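Local atomic coordinates of SufC protein (Thermus thermophilus, PDB entry 2D2E), a protein that binds and probably hydrolyses ATP as the cytoplasmic ABC-type ATPase of the Suf system, which is thought to assemble iron-sulfur clusters. Residues V25-K28 with G29-H32; L70-S73 with P74-A78; F100-L103 with A104-K108. One frame throughout, in Å; residues are numbered along the deposited sequence.

Contact 1: V25-K28 with G29-H32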
loop_
_atom_site.group_PDB
_atom_site.type_symbol
_atom_site.label_atom_id
_atom_site.label_comp_id
_atom_site.label_asym_id
_atom_site.label_seq_id
_atom_site.Cartn_x
_atom_site.Cartn_y
_atom_site.Cartn_z
ATOM N N VAL A 25 14.284 -2.186 -0.183
ATOM C CA VAL A 25 14.258 -1.556 1.146
ATOM C C VAL A 25 13.560 -0.202 1.125
ATOM O O VAL A 25 13.897 0.640 0.297
ATOM C CB VAL A 25 15.706 -1.308 1.670
ATOM C CG1 VAL A 25 15.674 -0.543 2.974
ATOM C CG2 VAL A 25 16.408 -2.633 1.902
ATOM N N VAL A 26 12.594 0.009 2.018
ATOM C CA VAL A 26 11.928 1.316 2.119
ATOM C C VAL A 26 12.191 1.869 3.524
ATOM O O VAL A 26 11.635 1.378 4.510
ATOM C CB VAL A 26 10.404 1.232 1.933
ATOM C CG1 VAL A 26 9.791 2.647 1.993
ATOM C CG2 VAL A 26 10.069 0.601 0.576
ATOM N N PRO A 27 13.040 2.901 3.636
ATOM C CA PRO A 27 13.309 3.464 4.969
ATOM C C PRO A 27 12.071 4.154 5.528
ATOM O O PRO A 27 11.329 4.789 4.784
ATOM C CB PRO A 27 14.409 4.488 4.706
ATOM C CG PRO A 27 15.122 3.958 3.468
ATOM C CD PRO A 27 13.925 3.494 2.616
ATOM N N LYS A 28 11.850 4.029 6.831
ATOM C CA LYS A 28 10.731 4.716 7.462
ATOM C C LYS A 28 11.027 6.212 7.235
ATOM O O LYS A 28 12.158 6.674 7.432
ATOM C CB LYS A 28 10.681 4.380 8.961
ATOM C CG LYS A 28 9.392 4.843 9.643
ATOM C CD LYS A 28 9.416 4.533 11.142
ATOM C CE LYS A 28 9.422 3.035 11.399
ATOM N NZ LYS A 28 9.374 2.710 12.867
ATOM N N GLY A 29 10.016 6.952 6.801
ATOM C CA GLY A 29 10.173 8.368 6.506
ATOM C C GLY A 29 10.164 8.608 4.995
ATOM O O GLY A 29 10.019 9.751 4.529
ATOM N N GLU A 30 10.291 7.531 4.223
ATOM C CA GLU A 30 10.307 7.670 2.775
ATOM C C GLU A 30 9.113 7.027 2.087
ATOM O O GLU A 30 8.437 6.161 2.643
ATOM C CB GLU A 30 11.607 7.077 2.189
ATOM C CG GLU A 30 12.846 7.879 2.607
ATOM C CD GLU A 30 14.161 7.394 2.002
ATOM O OE1 GLU A 30 14.178 6.576 1.056
ATOM O OE2 GLU A 30 15.223 7.860 2.486
ATOM N N VAL A 31 8.855 7.496 0.872
ATOM C CA VAL A 31 7.778 6.973 0.027
ATOM C C VAL A 31 8.450 6.531 -1.266
ATOM O O VAL A 31 9.070 7.322 -1.980
ATOM C CB VAL A 31 6.703 8.034 -0.298
ATOM C CG1 VAL A 31 5.671 7.445 -1.268
ATOM C CG2 VAL A 31 6.004 8.479 0.977
ATOM N N HIS A 32 8.363 5.233 -1.540
ATOM C CA HIS A 32 8.967 4.679 -2.747
ATOM C C HIS A 32 7.910 4.168 -3.710
ATOM O O HIS A 32 6.754 3.924 -3.318
ATOM C CB HIS A 32 9.868 3.508 -2.394
ATOM C CG HIS A 32 11.106 3.902 -1.664
ATOM N ND1 HIS A 32 12.199 3.069 -1.571
ATOM C CD2 HIS A 32 11.416 5.020 -0.963
ATOM C CE1 HIS A 32 13.132 3.659 -0.840
ATOM N NE2 HIS A 32 12.681 4.841 -0.458
#
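A type II beta turn from Pro27 to Glu30 carries the chain from strand 16-27 into strand 31-35, and Pro27 and Glu30 close it with a backbone bond, Glu30 N to Pro27 O (3.0 Å, 150° at the hydrogen). Gly29 takes the third place of the turn with a positive phi of 107°, where a side chain would collide with the carbonyl oxygen of Lys28. From the last position of the turn, the Glu30 carboxylate crosses the Pro27 ring at a slant, OE1 reaching Pro27 CD at 3.5 Å. The same oxygen receives a nearly straight bond (175°) from His32 NE2 at 2.7 Å, through its anti lone pair and in the plane of the imidazole. This turn thus joins the antiparallel sheet to the central strand 31-35 of the mixed sheet, the strand that leads to the P-loop of this ABC ATPase. Val26 CG1 sits over one face of the His32 ring, 4.1 Å from its centroid, a CH-pi contact. On its other nitrogen, ND1, His32 is hydrogen-bonded to His215. With the imidazole cut back to an alanine, Glu30 OE1 and His215 would probably both lose their partner and Val26 CG1 the ring face it packs on. His32 CE1 also approaches Val25 O at 3.3 Å.

Contact 2: L70-S73 with P74-A78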
loop_
_atom_site.group_PDB
_atom_site.type_symbol
_atom_site.label_atom_id
_atom_site.label_comp_id
_atom_site.label_asym_id
_atom_site.label_seq_id
_atom_site.Cartn_x
_atom_site.Cartn_y
_atom_site.Cartn_z
ATOM N N LEU A 70 7.176 -12.858 7.696
ATOM C CA LEU A 70 6.679 -13.854 6.754
ATOM C C LEU A 70 5.834 -14.947 7.385
ATOM O O LEU A 70 4.930 -15.467 6.745
ATOM C CB LEU A 70 7.836 -14.497 5.978
ATOM C CG LEU A 70 8.385 -13.705 4.796
ATOM C CD1 LEU A 70 9.421 -14.533 4.063
ATOM C CD2 LEU A 70 7.244 -13.336 3.855
ATOM N N GLU A 71 6.135 -15.275 8.634
ATOM C CA GLU A 71 5.421 -16.319 9.358
ATOM C C GLU A 71 4.196 -15.798 10.092
ATOM O O GLU A 71 3.433 -16.578 10.654
ATOM C CB GLU A 71 6.367 -17.000 10.353
ATOM C CG GLU A 71 7.597 -17.593 9.691
ATOM C CD GLU A 71 7.235 -18.597 8.619
ATOM O OE1 GLU A 71 7.932 -18.638 7.582
ATOM O OE2 GLU A 71 6.257 -19.353 8.816
ATOM N N LEU A 72 4.004 -14.481 10.081
ATOM C CA LEU A 72 2.863 -13.874 10.761
ATOM C C LEU A 72 1.618 -13.833 9.904
ATOM O O LEU A 72 1.696 -13.666 8.687
ATOM C CB LEU A 72 3.195 -12.445 11.182
ATOM C CG LEU A 72 4.411 -12.219 12.072
ATOM C CD1 LEU A 72 4.306 -10.806 12.645
ATOM C CD2 LEU A 72 4.461 -13.242 13.204
ATOM N N SER A 73 0.459 -13.953 10.551
ATOM C CA SER A 73 -0.810 -13.906 9.831
ATOM C C SER A 73 -1.018 -12.451 9.428
ATOM O O SER A 73 -0.326 -11.559 9.934
ATOM C CB SER A 73 -1.943 -14.319 10.758
ATOM O OG SER A 73 -2.091 -13.354 11.781
ATOM N N PRO A 74 -1.963 -12.187 8.511
ATOM C CA PRO A 74 -2.227 -10.808 8.080
ATOM C C PRO A 74 -2.562 -9.901 9.263
ATOM O O PRO A 74 -2.116 -8.752 9.328
ATOM C CB PRO A 74 -3.402 -10.973 7.127
ATOM C CG PRO A 74 -3.068 -12.286 6.451
ATOM C CD PRO A 74 -2.622 -13.154 7.609
ATOM N N ASP A 75 -3.347 -10.434 10.201
ATOM C CA ASP A 75 -3.751 -9.701 11.399
ATOM C C ASP A 75 -2.532 -9.384 12.273
ATOM O O ASP A 75 -2.413 -8.289 12.834
ATOM C CB ASP A 75 -4.752 -10.533 12.212
ATOM C CG ASP A 75 -5.442 -9.725 13.302
ATOM O OD1 ASP A 75 -6.338 -8.918 12.969
ATOM O OD2 ASP A 75 -5.096 -9.894 14.492
ATOM N N GLU A 76 -1.627 -10.348 12.397
ATOM C CA GLU A 76 -0.431 -10.133 13.202
ATOM C C GLU A 76 0.482 -9.087 12.552
ATOM O O GLU A 76 1.131 -8.314 13.245
ATOM C CB GLU A 76 0.319 -11.455 13.417
ATOM C CG GLU A 76 -0.508 -12.485 14.206
ATOM C CD GLU A 76 0.213 -13.812 14.406
ATOM O OE1 GLU A 76 0.680 -14.406 13.407
ATOM O OE2 GLU A 76 0.302 -14.267 15.570
ATOM N N ARG A 77 0.527 -9.053 11.221
ATOM C CA ARG A 77 1.365 -8.051 10.555
ATOM C C ARG A 77 0.818 -6.660 10.790
ATOM O O ARG A 77 1.583 -5.711 10.986
ATOM C CB ARG A 77 1.439 -8.323 9.055
ATOM C CG ARG A 77 2.158 -9.622 8.742
ATOM C CD ARG A 77 2.205 -9.899 7.237
ATOM N NE ARG A 77 2.544 -11.299 7.018
ATOM C CZ ARG A 77 2.953 -11.815 5.863
ATOM N NH1 ARG A 77 3.085 -11.046 4.796
ATOM N NH2 ARG A 77 3.227 -13.115 5.780
ATOM N N ALA A 78 -0.504 -6.535 10.767
ATOM C CA ALA A 78 -1.140 -5.246 10.995
ATOM C C ALA A 78 -0.831 -4.801 12.420
ATOM O O ALA A 78 -0.621 -3.619 12.672
ATOM C CB ALA A 78 -2.631 -5.358 10.790
#
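Ser73 and Glu76 meet twice at the start of helix 74-79. Glu76 N donates to Ser73 OG at 3.1 Å, and in return Ser73 N donates to Glu76 OE1 at 2.9 Å, almost straight at 173° and onto the anti lone pair of the carboxylate. Ser73 can reach the helix because OG stands between its own backbone N and carbonyl carbon (chi1 66°), which turns the hydroxyl over the first turn. Glu76 sends CG away from its carbonyl carbon and runs on extended, so that OE1 comes back to the Ser73 amide. Together the two reciprocal bonds make a capping box, with Ser73 as N-cap: Glu76 N, in the first turn, has no helical carbonyl four residues back to bind and is satisfied by Ser73 OG. The helix proper begins with Arg77 N to Ser73 O at 2.9 Å.

The close-packed flank belongs to Leu72 and the buried Arg77. Leu72 CB rests on Glu76 CB at 3.8 Å and also meets Arg77 CG, while the extended arginine chain carries NE to Leu72 O at 3.0 Å. That donor stands above the carbonyl plane, and NH2 adds a weak second bond to the same oxygen. Beyond these, NH1 is hydrogen-bonded to the carbonyl oxygens of Ile48 and Leu49, which ties the guanidinium to helix 42-50, begun within the P-loop motif; NH2 bonds a glycerol, probably from the crystallisation liquor. The solvent side is looser: Glu71 at one end and Asp75 at the other are exposed, and the Asp75 side chain touches the preceding loop only at CB, 3.9 Å from Ser73 OG.

Contact 3: F100-L103 with A104-K108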
loop_
_atom_site.group_PDB
_atom_site.type_symbol
_atom_site.label_atom_id
_atom_site.label_comp_id
_atom_site.label_asym_id
_atom_site.label_seq_id
_atom_site.Cartn_x
_atom_site.Cartn_y
_atom_site.Cartn_z
ATOM N N PHE A 100 -18.281 1.688 10.100
ATOM C CA PHE A 100 -17.291 0.789 9.534
ATOM C C PHE A 100 -15.892 1.160 9.997
ATOM O O PHE A 100 -15.084 0.286 10.333
ATOM C CB PHE A 100 -17.350 0.825 8.009
ATOM C CG PHE A 100 -16.357 -0.082 7.356
ATOM C CD1 PHE A 100 -16.459 -1.459 7.509
ATOM C CD2 PHE A 100 -15.291 0.437 6.629
ATOM C CE1 PHE A 100 -15.510 -2.312 6.949
ATOM C CE2 PHE A 100 -14.338 -0.410 6.065
ATOM C CZ PHE A 100 -14.450 -1.779 6.227
ATOM N N LEU A 101 -15.599 2.456 10.025
ATOM C CA LEU A 101 -14.283 2.900 10.455
ATOM C C LEU A 101 -14.040 2.573 11.920
ATOM O O LEU A 101 -12.923 2.225 12.311
ATOM C CB LEU A 101 -14.120 4.405 10.227
ATOM C CG LEU A 101 -13.045 4.821 9.220
ATOM C CD1 LEU A 101 -11.686 4.303 9.679
ATOM C CD2 LEU A 101 -13.380 4.273 7.853
ATOM N N ARG A 102 -15.089 2.671 12.732
ATOM C CA ARG A 102 -14.948 2.382 14.153
ATOM C C ARG A 102 -14.659 0.894 14.316
ATOM O O ARG A 102 -13.813 0.508 15.124
ATOM C CB ARG A 102 -16.217 2.756 14.906
ATOM C CG ARG A 102 -16.010 2.874 16.414
ATOM C CD ARG A 102 -17.158 3.623 17.006
ATOM N NE ARG A 102 -17.140 3.623 18.460
ATOM C CZ ARG A 102 -18.196 3.961 19.190
ATOM N NH1 ARG A 102 -19.322 4.327 18.589
ATOM N NH2 ARG A 102 -18.137 3.911 20.514
ATOM N N LEU A 103 -15.356 0.073 13.535
ATOM C CA LEU A 103 -15.133 -1.367 13.565
ATOM C C LEU A 103 -13.690 -1.670 13.155
ATOM O O LEU A 103 -13.025 -2.498 13.787
ATOM C CB LEU A 103 -16.098 -2.086 12.605
ATOM C CG LEU A 103 -15.920 -3.605 12.450
ATOM C CD1 LEU A 103 -15.978 -4.243 13.817
ATOM C CD2 LEU A 103 -17.014 -4.197 11.582
ATOM N N ALA A 104 -13.213 -1.003 12.100
ATOM C CA ALA A 104 -11.850 -1.211 11.618
ATOM C C ALA A 104 -10.819 -0.795 12.650
ATOM O O ALA A 104 -9.824 -1.478 12.834
ATOM C CB ALA A 104 -11.610 -0.432 10.306
ATOM N N LEU A 105 -11.040 0.346 13.305
ATOM C CA LEU A 105 -10.087 0.811 14.297
ATOM C C LEU A 105 -10.078 -0.095 15.529
ATOM O O LEU A 105 -9.010 -0.375 16.070
ATOM C CB LEU A 105 -10.400 2.258 14.697
ATOM C CG LEU A 105 -9.457 2.966 15.660
ATOM C CD1 LEU A 105 -8.094 3.179 14.992
ATOM C CD2 LEU A 105 -10.084 4.303 16.078
ATOM N N GLN A 106 -11.252 -0.567 15.958
ATOM C CA GLN A 106 -11.351 -1.458 17.133
ATOM C C GLN A 106 -10.679 -2.803 16.861
ATOM O O GLN A 106 -10.085 -3.401 17.758
ATOM C CB GLN A 106 -12.818 -1.682 17.521
ATOM C CG GLN A 106 -13.456 -0.439 18.126
ATOM C CD GLN A 106 -14.858 -0.662 18.673
ATOM O OE1 GLN A 106 -15.523 -1.676 18.385
ATOM N NE2 GLN A 106 -15.327 0.293 19.450
ATOM N N ALA A 107 -10.778 -3.269 15.624
ATOM C CA ALA A 107 -10.149 -4.534 15.241
ATOM C C ALA A 107 -8.627 -4.378 15.282
ATOM O O ALA A 107 -7.906 -5.251 15.796
ATOM C CB ALA A 107 -10.603 -4.942 13.829
ATOM N N LYS A 108 -8.138 -3.256 14.756
ATOM C CA LYS A 108 -6.705 -2.994 14.720
ATOM C C LYS A 108 -6.113 -2.767 16.116
ATOM O O LYS A 108 -4.991 -3.194 16.399
ATOM C CB LYS A 108 -6.438 -1.782 13.813
ATOM C CG LYS A 108 -4.990 -1.598 13.358
ATOM C CD LYS A 108 -4.215 -0.689 14.290
ATOM C CE LYS A 108 -2.800 -0.438 13.781
ATOM N NZ LYS A 108 -2.036 0.416 14.731
#
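The guanidinium of Arg102 and the carboxamide of Gln106, one turn apart on helix 97-109, have their planes 72° apart; Gln106 NE2 lies oblique to the guanidinium, 3.9 Å from Arg102 NE. Neither group stacks on the other. The helix packs on helices 115-129 and 148-160, consistent with the helical subdomain of ABC ATPases. Both nitrogens turn to the carbonyl oxygen of Val113, which takes a hydrogen bond from Arg102 NE and a weak one from Gln106 NE2, so that the pair grips the loop following the helix. Arg102 NH1 bonds a glycerol, probably from the crystallisation liquor. The alpha-helix itself is regular: Ala104 N, Leu105 N, Gln106 N and Ala107 N each donate to the carbonyl four residues back, with Leu105 N to Leu101 O the shortest at 2.8 Å. On the buried side, Phe100 meets Asn152 and Gln156 of helix 148-160, while Leu101 and Leu105 pack on Val159 and Leu160 of the same helix. Ala104 touches Phe86, and its CB lies 3.5 Å from Phe100 O. Gln106 sets CG anti to its carbonyl carbon (chi1 -71°), bringing CG within 3.2 Å of Arg102 O, the same oxygen that its backbone N binds at 2.9 Å.

Overall arrangement
The three contacts come in series along the chain, all within one ABC-type ATPase domain, and illustrate how local turns, caps and helices build it. Contact 1 joins the antiparallel sheet to the mixed sheet. Contact 2 follows strand 67-68 of the antiparallel sheet and starts helix 74-79, and contact 3 lies in helix 97-109, the next helix along the chain. Centres of contacts 2 and 3 are about 17 Å apart, yet they touch where Ala78 O meets Lys108 CE at 4.0 Å. Contact 1 stands apart, about 20 Å and 26 Å centre to centre from contacts 2 and 3. The side chains of His32 and Leu70 come within about 12 and 11 Å of those of ADP-binding Lys42 and Thr44, whereas contact 3 is remote.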